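Local coordinates for protein cytochrome C2 (Rhodospirillum rubrum, PDB 3C2C) that probably shuttles electrons between membrane-bound redox complexes in photosynthetic electron transfer, using the iron of a covalently attached haem as its redox centre, at residues S11-A16 and D98-N103; A68-V71 and A76-L79; Y52-A57 and S82-A87. All blocks are in the same frame, centred on the assembly; numbering follows the deposited sequence.

Contact 1 of 3, residues S11-A16 and D98-N103; sequences SKKCLA and DDEIEN. With HEM (protoporphyrin IX containing Fe), chain B.
Lys13 and Glu100 meet in a salt bridge that spans the surface between the haem-attachment loop and helix 98-108. The main bond, 2.9 Å from Lys13 NZ to Glu100 OE2, comes in on the syn side and about 20° out of the carboxylate plane. The second, 3.1 Å from Lys13 NZ to Glu100 OE1, is weak. The two side chains cross at about a right angle: that of Glu100 is extended beyond CG, while the Lys13 chain bends at chi2 and again at chi3 (-79°), which turns its amine toward the helix.

Covalent chemistry follows one residue later. Cys14 SG is bonded to the haem vinyl carbon CAB, as in the CXXCH attachment motif of c-type cytochromes, and its CB lies 3.5 Å from haem C3B.

Apolar packing is supplied from outside the pair. Val10 of helix 4-10 and Leu95 touch the Glu100 side chain, and Ile101 is buried against helix 64-72. Since the ion pair is the sole direct link between 11-16 and 98-103, and the lysine is exposed, its strength is likely to be tempered by water; the thioether fixes 11-16 to the haem, not to the helix.

Contact 2 of 3, residues A68-V71 and A76-L79; sequences AAYV and AFVL. With HEM (protoporphyrin IX containing Fe), chain B.
Tyr70 addresses the face of the Phe77 ring with two different parts of itself. Its CB sits over the ring centre, 4.1 Å from the centroid and only 8° off the normal, a CH-pi contact; beyond it, the edge of the Tyr70 ring leans on Phe77 in an offset edge-to-face pair, with the planes at 77°. Tyr70 CD1 and Phe77 CD1 approach to 3.8 Å. With Phe77 CG anti to the backbone N (chi1 -166°), the ring swings toward helix 64-72, where Ala69 CB meets its edge 3.7 Å from Phe77 CD2. Val78 CG1 lies at the edge of the Tyr70 ring near CE1.

The far end of Tyr70 lies against the haem. Tyr70 CE2 is 3.7 Å from haem C3A, and OH comes within 3.4 Å of C1A while hydrogen-bonding Tyr52 OH; Trp62 and Met91 also touch this side chain. Replacing Tyr70 with an alanine would probably leave Tyr52 OH without this partner and open a gap between the haem and Phe77. The successive helices 64-72 and 74-82 thus meet through Tyr70 and Phe77: Tyr70 lines the haem crevice and Phe77 backs it from the second layer, in the all-helical cytochrome c fold.

Contact 3 of 3, residues Y52-A57 and S82-A87; sequences YTEMKA and SGDPKA. With HEM (protoporphyrin IX containing Fe), chain B.
Met55 and Ser82 bring helix 50-57 against the C-terminal end of helix 74-82, where an ST turn and then an Asx turn lead the chain into the following loop of this cytochrome c fold. This is the closely packed part. The two backbones come to 5.0 Å between the CA atoms of Met55 and Ser82, and Met55 CG lies 4.1 Å from Ser82 N. Both residues are buried, and Met55 is further enclosed by Phe77, Leu60 and Ala40. The hydroxyl of Ser82 works locally instead of reaching across: OG, placed between the backbone N and the carbonyl carbon at chi1 77°, donates to Val78 O one turn back and accepts from Asp84 N. Gly83, with positive phi, takes the chain out of the helix at this point.

On the side nearer solvent the chemistry is less comfortable. Glu54, extended beyond CG, brings its carboxylate to that of Asp84, and Glu54 OE2 is only 2.8 Å from Asp84 OD2. The two planes are about 70° apart and the side chains cross at roughly a right angle. Two full negative charges so near each other would repel, and the closeness is consistent with a raised pKa for one of the acids. Partial exposure would allow water to screen the pair.

At the haem end of helix 50-57, the ring of Tyr52 lies beside the propionates, its CE2 3.5 Å from haem O2D, while its hydroxyl is hydrogen-bonded to Ser89 OG as well as to Tyr70 OH. In the loop, the other oxygen of Asp84 makes the Asx-turn bond: Asp84 OD1 accepts from Lys86 N at 2.7 Å, on its anti side and 29° out of the carboxylate plane.

Contact 2 is the buried member of the set, contact 3 is partly buried and contact 1 lies on the surface; their chemistry follows, from aromatic and apolar packing, through a mixture of packing and close carboxylates, to a salt bridge. Segment 82-87 of contact 3 begins at the last residue of helix 74-82, which carries 76-79 of contact 2, and the two contacts adjoin through paired tyrosine hydroxyls. Contact 1 joins contact 2 through Ile101, which packs on Ala68 and Val71. Contacts 1 and 3, with centres about 25 Å apart, do not touch. All three reach the haem: at a vinyl carbon, the porphyrin ring and the propionates respectively.

Contact 1 of 3, residues S11-A16 and D98-N103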
# COMPACT_ATOMS: atom_id res chain seq x y z
N SER A 11 -5.50 -6.04 -9.31
CA SER A 11 -4.62 -4.83 -9.25
C SER A 11 -5.02 -3.70 -10.24
O SER A 11 -4.60 -2.55 -10.07
CB SER A 11 -3.07 -5.09 -9.46
OG SER A 11 -2.77 -5.41 -10.78
N LYS A 12 -5.79 -4.20 -11.22
CA LYS A 12 -6.31 -3.24 -12.24
C LYS A 12 -7.21 -2.21 -11.57
O LYS A 12 -7.26 -1.04 -11.95
CB LYS A 12 -6.91 -3.82 -13.52
CG LYS A 12 -6.38 -4.99 -14.25
CD LYS A 12 -5.24 -5.34 -15.32
N LYS A 13 -7.75 -2.51 -10.42
CA LYS A 13 -8.46 -1.62 -9.53
C LYS A 13 -7.60 -0.54 -8.97
O LYS A 13 -8.09 0.51 -8.67
CB LYS A 13 -9.20 -2.47 -8.49
CG LYS A 13 -10.35 -3.20 -9.20
CD LYS A 13 -11.56 -3.46 -8.28
CE LYS A 13 -11.10 -4.71 -7.47
NZ LYS A 13 -12.36 -5.51 -7.06
N CYS A 14 -6.30 -0.75 -8.87
CA CYS A 14 -5.45 0.36 -8.33
C CYS A 14 -4.96 1.29 -9.49
O CYS A 14 -4.22 2.22 -9.15
CB CYS A 14 -4.06 -0.28 -7.85
SG CYS A 14 -4.54 -1.80 -6.85
N LEU A 15 -4.93 0.81 -10.79
CA LEU A 15 -4.18 1.51 -11.82
C LEU A 15 -4.71 2.95 -12.09
O LEU A 15 -3.77 3.70 -12.50
CB LEU A 15 -4.32 0.75 -13.13
CG LEU A 15 -3.54 -0.46 -13.37
CD1 LEU A 15 -3.90 -1.01 -14.66
CD2 LEU A 15 -2.11 -0.53 -13.18
N ALA A 16 -5.83 3.46 -11.74
CA ALA A 16 -6.04 4.87 -11.94
C ALA A 16 -5.13 5.66 -11.09
O ALA A 16 -4.91 6.81 -11.41
CB ALA A 16 -7.51 5.22 -11.61
N ASP A 98 -11.83 -10.77 0.89
CA ASP A 98 -10.60 -11.34 1.45
C ASP A 98 -9.71 -12.04 0.48
O ASP A 98 -8.49 -12.02 0.52
CB ASP A 98 -11.00 -12.23 2.77
CG ASP A 98 -10.89 -11.28 4.13
OD1 ASP A 98 -10.37 -10.17 4.38
OD2 ASP A 98 -11.77 -11.75 4.83
N ASP A 99 -10.46 -12.66 -0.42
CA ASP A 99 -9.68 -13.41 -1.48
C ASP A 99 -8.85 -12.35 -2.24
O ASP A 99 -7.82 -12.64 -2.65
CB ASP A 99 -10.62 -14.29 -2.27
CG ASP A 99 -11.76 -13.55 -3.10
OD1 ASP A 99 -11.40 -13.75 -4.39
OD2 ASP A 99 -12.91 -12.88 -3.19
N GLU A 100 -9.55 -11.23 -2.67
CA GLU A 100 -8.92 -10.12 -3.36
C GLU A 100 -7.67 -9.65 -2.68
O GLU A 100 -6.67 -9.43 -3.35
CB GLU A 100 -9.87 -9.00 -3.77
CG GLU A 100 -11.01 -9.44 -4.73
CD GLU A 100 -11.87 -8.41 -5.32
OE1 GLU A 100 -12.71 -8.49 -6.28
OE2 GLU A 100 -11.59 -7.24 -4.87
N ILE A 101 -7.77 -9.45 -1.26
CA ILE A 101 -6.64 -8.82 -0.66
C ILE A 101 -5.48 -9.77 -0.79
O ILE A 101 -4.31 -9.40 -0.90
CB ILE A 101 -7.22 -8.69 0.83
CG1 ILE A 101 -8.12 -7.42 0.93
CG2 ILE A 101 -6.04 -8.40 1.82
CD1 ILE A 101 -9.01 -7.24 2.07
N GLU A 102 -5.85 -11.07 -0.36
CA GLU A 102 -4.78 -12.05 -0.38
C GLU A 102 -4.03 -12.18 -1.73
O GLU A 102 -2.84 -12.24 -1.87
CB GLU A 102 -5.29 -13.42 0.13
N ASN A 103 -4.81 -12.33 -2.83
CA ASN A 103 -4.35 -12.32 -4.29
C ASN A 103 -3.58 -11.05 -4.64
O ASN A 103 -2.42 -11.22 -5.11
CB ASN A 103 -5.63 -12.55 -5.06
CG ASN A 103 -6.32 -13.93 -4.94
OD1 ASN A 103 -5.68 -14.93 -4.44
ND2 ASN A 103 -7.46 -14.09 -5.63
CHA HEM B . -0.53 4.91 -0.98
CHB HEM B . -1.50 0.26 -2.29
CHC HEM B . -5.45 1.87 -4.73
CHD HEM B . -4.24 6.44 -3.82
C1A HEM B . -0.58 3.50 -1.10
C2A HEM B . 0.32 2.61 -0.39
C3A HEM B . 0.14 1.38 -0.84
C4A HEM B . -1.06 1.38 -1.68
CMA HEM B . 0.85 0.06 -0.28
CAA HEM B . 1.47 3.13 0.59
CBA HEM B . 2.93 3.16 0.03
CGA HEM B . 3.93 3.74 0.96
O1A HEM B . 3.71 3.76 2.25
O2A HEM B . 5.03 4.01 0.44
C1B HEM B . -2.60 0.39 -3.21
C2B HEM B . -3.25 -0.75 -3.76
C3B HEM B . -4.34 -0.24 -4.37
C4B HEM B . -4.50 1.13 -4.13
CMB HEM B . -2.63 -2.19 -3.80
CAB HEM B . -5.53 -1.08 -5.06
CBB HEM B . -5.90 -2.36 -4.48
C1C HEM B . -5.45 3.20 -4.64
C2C HEM B . -6.41 4.14 -5.43
C3C HEM B . -6.14 5.37 -5.02
C4C HEM B . -4.84 5.33 -4.34
CMC HEM B . -7.65 3.49 -6.04
CAC HEM B . -6.85 6.69 -5.41
CBC HEM B . -8.20 6.86 -5.51
C1D HEM B . -3.18 6.42 -2.94
C2D HEM B . -2.57 7.55 -2.33
C3D HEM B . -1.55 7.14 -1.56
C4D HEM B . -1.52 5.72 -1.57
CMD HEM B . -3.12 9.00 -2.68
CAD HEM B . -0.63 8.02 -0.64
CBD HEM B . -1.50 8.36 0.56
CGD HEM B . -1.07 9.56 1.38
O1D HEM B . 0.14 9.90 1.44
O2D HEM B . -1.99 10.11 2.14
NA HEM B . -1.36 2.71 -1.86
NB HEM B . -3.44 1.53 -3.36
NC HEM B . -4.56 4.01 -4.01
ND HEM B . -2.57 5.25 -2.44
FE HEM B . -2.96 3.40 -2.94

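Contact 2 of 3, residues A68-V71 and A76-L79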
# COMPACT_ATOMS: atom_id res chain seq x y z
N ALA A 68 -2.23 -6.26 4.32
CA ALA A 68 -3.59 -6.87 4.44
C ALA A 68 -4.38 -5.87 5.17
O ALA A 68 -5.59 -5.79 4.86
CB ALA A 68 -3.67 -8.31 4.78
N ALA A 69 -4.07 -5.50 6.44
CA ALA A 69 -4.89 -4.58 7.25
C ALA A 69 -5.05 -3.21 6.56
O ALA A 69 -6.10 -2.56 6.59
CB ALA A 69 -4.05 -4.48 8.47
N TYR A 70 -3.91 -2.73 5.99
CA TYR A 70 -4.01 -1.42 5.27
C TYR A 70 -5.05 -1.37 4.19
O TYR A 70 -5.82 -0.43 4.12
CB TYR A 70 -2.58 -1.19 4.65
CG TYR A 70 -2.60 0.15 4.04
CD1 TYR A 70 -2.64 1.42 4.60
CD2 TYR A 70 -2.38 0.21 2.62
CE1 TYR A 70 -2.62 2.66 4.00
CE2 TYR A 70 -2.34 1.43 1.93
CZ TYR A 70 -2.26 2.63 2.62
OH TYR A 70 -2.20 3.77 1.86
N VAL A 71 -4.91 -2.40 3.33
CA VAL A 71 -5.73 -2.17 2.03
C VAL A 71 -7.26 -2.43 2.35
O VAL A 71 -8.12 -1.99 1.57
CB VAL A 71 -5.39 -3.14 0.86
CG1 VAL A 71 -3.98 -2.83 0.46
CG2 VAL A 71 -5.68 -4.66 1.14
N ALA A 76 -8.36 3.94 8.85
CA ALA A 76 -8.21 3.27 10.14
C ALA A 76 -6.80 2.75 10.35
O ALA A 76 -6.14 3.00 11.37
CB ALA A 76 -9.45 2.35 10.32
N PHE A 77 -6.19 2.15 9.26
CA PHE A 77 -4.86 1.79 9.38
C PHE A 77 -4.06 2.99 9.90
O PHE A 77 -3.17 2.63 10.76
CB PHE A 77 -4.17 1.03 8.29
CG PHE A 77 -2.90 0.36 8.41
CD1 PHE A 77 -1.65 0.96 8.26
CD2 PHE A 77 -2.89 -0.97 8.81
CE1 PHE A 77 -0.46 0.32 8.27
CE2 PHE A 77 -1.65 -1.66 8.82
CZ PHE A 77 -0.40 -1.02 8.51
N VAL A 78 -3.73 4.02 9.13
CA VAL A 78 -2.82 5.08 9.48
C VAL A 78 -3.23 5.64 10.94
O VAL A 78 -2.19 6.06 11.53
CB VAL A 78 -2.51 6.14 8.48
CG1 VAL A 78 -2.22 5.27 7.22
CG2 VAL A 78 -3.44 7.24 8.27
N LEU A 79 -4.35 5.86 11.34
CA LEU A 79 -4.59 6.24 12.79
C LEU A 79 -3.92 5.35 13.82
O LEU A 79 -3.31 5.81 14.77
CB LEU A 79 -6.15 6.25 13.07
CG LEU A 79 -7.10 7.41 12.98
CD1 LEU A 79 -6.57 8.70 13.44
CD2 LEU A 79 -8.53 7.55 12.45
CHA HEM B . -0.53 4.91 -0.98
CHB HEM B . -1.50 0.26 -2.29
CHC HEM B . -5.45 1.87 -4.73
CHD HEM B . -4.24 6.44 -3.82
C1A HEM B . -0.58 3.50 -1.10
C2A HEM B . 0.32 2.61 -0.39
C3A HEM B . 0.14 1.38 -0.84
C4A HEM B . -1.06 1.38 -1.68
CMA HEM B . 0.85 0.06 -0.28
CAA HEM B . 1.47 3.13 0.59
CBA HEM B . 2.93 3.16 0.03
CGA HEM B . 3.93 3.74 0.96
O1A HEM B . 3.71 3.76 2.25
O2A HEM B . 5.03 4.01 0.44
C1B HEM B . -2.60 0.39 -3.21
C2B HEM B . -3.25 -0.75 -3.76
C3B HEM B . -4.34 -0.24 -4.37
C4B HEM B . -4.50 1.13 -4.13
CMB HEM B . -2.63 -2.19 -3.80
CAB HEM B . -5.53 -1.08 -5.06
CBB HEM B . -5.90 -2.36 -4.48
C1C HEM B . -5.45 3.20 -4.64
C2C HEM B . -6.41 4.14 -5.43
C3C HEM B . -6.14 5.37 -5.02
C4C HEM B . -4.84 5.33 -4.34
CMC HEM B . -7.65 3.49 -6.04
CAC HEM B . -6.85 6.69 -5.41
CBC HEM B . -8.20 6.86 -5.51
C1D HEM B . -3.18 6.42 -2.94
C2D HEM B . -2.57 7.55 -2.33
C3D HEM B . -1.55 7.14 -1.56
C4D HEM B . -1.52 5.72 -1.57
CMD HEM B . -3.12 9.00 -2.68
CAD HEM B . -0.63 8.02 -0.64
CBD HEM B . -1.50 8.36 0.56
CGD HEM B . -1.07 9.56 1.38
O1D HEM B . 0.14 9.90 1.44
O2D HEM B . -1.99 10.11 2.14
NA HEM B . -1.36 2.71 -1.86
NB HEM B . -3.44 1.53 -3.36
NC HEM B . -4.56 4.01 -4.01
ND HEM B . -2.57 5.25 -2.44
FE HEM B . -2.96 3.40 -2.94

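Contact 3 of 3, residues Y52-A57 and S82-A87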
# COMPACT_ATOMS: atom_id res chain seq x y z
N TYR A 52 2.28 8.80 7.25
CA TYR A 52 3.14 7.74 6.64
C TYR A 52 4.56 7.99 7.03
O TYR A 52 5.15 6.92 7.33
CB TYR A 52 3.11 7.66 5.00
CG TYR A 52 1.63 7.17 4.58
CD1 TYR A 52 1.44 5.90 4.09
CD2 TYR A 52 0.53 8.10 4.61
CE1 TYR A 52 0.16 5.50 3.76
CE2 TYR A 52 -0.79 7.62 4.36
CZ TYR A 52 -0.95 6.33 3.86
OH TYR A 52 -2.21 5.97 3.40
N THR A 53 4.93 9.18 7.16
CA THR A 53 6.26 9.51 7.68
C THR A 53 6.50 9.07 9.15
O THR A 53 7.57 8.62 9.62
CB THR A 53 6.16 11.11 7.53
OG1 THR A 53 6.60 11.24 6.12
CG2 THR A 53 6.84 11.93 8.54
N GLU A 54 5.49 9.06 9.94
CA GLU A 54 5.33 8.69 11.37
C GLU A 54 5.13 7.19 11.33
O GLU A 54 6.05 6.78 12.04
CB GLU A 54 3.91 9.23 11.85
CG GLU A 54 4.01 10.71 12.12
CD GLU A 54 2.74 11.41 12.61
OE1 GLU A 54 1.61 11.23 12.16
OE2 GLU A 54 2.81 12.23 13.60
N MET A 55 4.51 6.33 10.48
CA MET A 55 4.61 4.94 10.51
C MET A 55 6.10 4.65 10.25
O MET A 55 6.67 3.60 10.78
CB MET A 55 3.67 4.20 9.48
CG MET A 55 2.26 4.78 9.93
SD MET A 55 1.11 3.69 9.01
CE MET A 55 1.66 3.95 7.39
N LYS A 56 6.68 5.43 9.39
CA LYS A 56 8.04 5.05 8.84
C LYS A 56 9.07 5.25 10.05
O LYS A 56 9.87 4.41 10.31
CB LYS A 56 8.49 5.80 7.64
CG LYS A 56 10.00 5.61 7.42
CD LYS A 56 10.28 6.06 5.94
CE LYS A 56 11.05 7.34 5.97
NZ LYS A 56 11.74 7.45 4.55
N ALA A 57 8.94 6.34 10.71
CA ALA A 57 9.72 6.50 12.01
C ALA A 57 9.64 5.42 13.04
O ALA A 57 10.53 5.05 13.82
CB ALA A 57 9.18 7.80 12.66
N SER A 82 0.14 4.87 13.42
CA SER A 82 0.84 6.13 13.62
C SER A 82 0.66 6.51 15.23
O SER A 82 1.66 7.10 15.61
CB SER A 82 0.30 7.31 12.75
OG SER A 82 -0.88 7.99 13.07
N GLY A 83 -0.49 6.46 15.71
CA GLY A 83 -0.67 6.93 17.16
C GLY A 83 -0.93 8.33 17.13
O GLY A 83 -0.81 9.05 18.12
N ASP A 84 -1.26 8.82 15.87
CA ASP A 84 -1.48 10.31 15.77
C ASP A 84 -2.96 10.48 15.52
O ASP A 84 -3.47 9.78 14.70
CB ASP A 84 -0.55 10.90 14.73
CG ASP A 84 -0.79 12.40 14.45
OD1 ASP A 84 -1.87 12.85 14.87
OD2 ASP A 84 0.14 13.08 13.87
N PRO A 85 -3.69 11.10 16.53
CA PRO A 85 -5.23 11.06 16.28
C PRO A 85 -5.56 11.97 14.99
O PRO A 85 -6.75 12.04 14.77
CB PRO A 85 -5.90 11.52 17.67
CG PRO A 85 -4.82 12.63 18.12
CD PRO A 85 -3.54 11.73 17.93
N LYS A 86 -4.54 12.78 14.70
CA LYS A 86 -5.06 13.79 13.70
C LYS A 86 -4.62 13.25 12.26
O LYS A 86 -4.77 13.83 11.22
CB LYS A 86 -4.74 15.20 14.24
CG LYS A 86 -5.21 16.36 15.12
N ALA A 87 -4.19 11.96 12.22
CA ALA A 87 -3.75 11.17 11.03
C ALA A 87 -4.75 11.23 9.81
O ALA A 87 -5.93 10.91 9.84
CB ALA A 87 -3.08 9.84 11.23
CHA HEM B . -0.53 4.91 -0.98
CHB HEM B . -1.50 0.26 -2.29
CHC HEM B . -5.45 1.87 -4.73
CHD HEM B . -4.24 6.44 -3.82
C1A HEM B . -0.58 3.50 -1.10
C2A HEM B . 0.32 2.61 -0.39
C3A HEM B . 0.14 1.38 -0.84
C4A HEM B . -1.06 1.38 -1.68
CMA HEM B . 0.85 0.06 -0.28
CAA HEM B . 1.47 3.13 0.59
CBA HEM B . 2.93 3.16 0.03
CGA HEM B . 3.93 3.74 0.96
O1A HEM B . 3.71 3.76 2.25
O2A HEM B . 5.03 4.01 0.44
C1B HEM B . -2.60 0.39 -3.21
C2B HEM B . -3.25 -0.75 -3.76
C3B HEM B . -4.34 -0.24 -4.37
C4B HEM B . -4.50 1.13 -4.13
CMB HEM B . -2.63 -2.19 -3.80
CAB HEM B . -5.53 -1.08 -5.06
CBB HEM B . -5.90 -2.36 -4.48
C1C HEM B . -5.45 3.20 -4.64
C2C HEM B . -6.41 4.14 -5.43
C3C HEM B . -6.14 5.37 -5.02
C4C HEM B . -4.84 5.33 -4.34
CMC HEM B . -7.65 3.49 -6.04
CAC HEM B . -6.85 6.69 -5.41
CBC HEM B . -8.20 6.86 -5.51
C1D HEM B . -3.18 6.42 -2.94
C2D HEM B . -2.57 7.55 -2.33
C3D HEM B . -1.55 7.14 -1.56
C4D HEM B . -1.52 5.72 -1.57
CMD HEM B . -3.12 9.00 -2.68
CAD HEM B . -0.63 8.02 -0.64
CBD HEM B . -1.50 8.36 0.56
CGD HEM B . -1.07 9.56 1.38
O1D HEM B . 0.14 9.90 1.44
O2D HEM B . -1.99 10.11 2.14
NA HEM B . -1.36 2.71 -1.86
NB HEM B . -3.44 1.53 -3.36
NC HEM B . -4.56 4.01 -4.01
ND HEM B . -2.57 5.25 -2.44
FE HEM B . -2.96 3.40 -2.94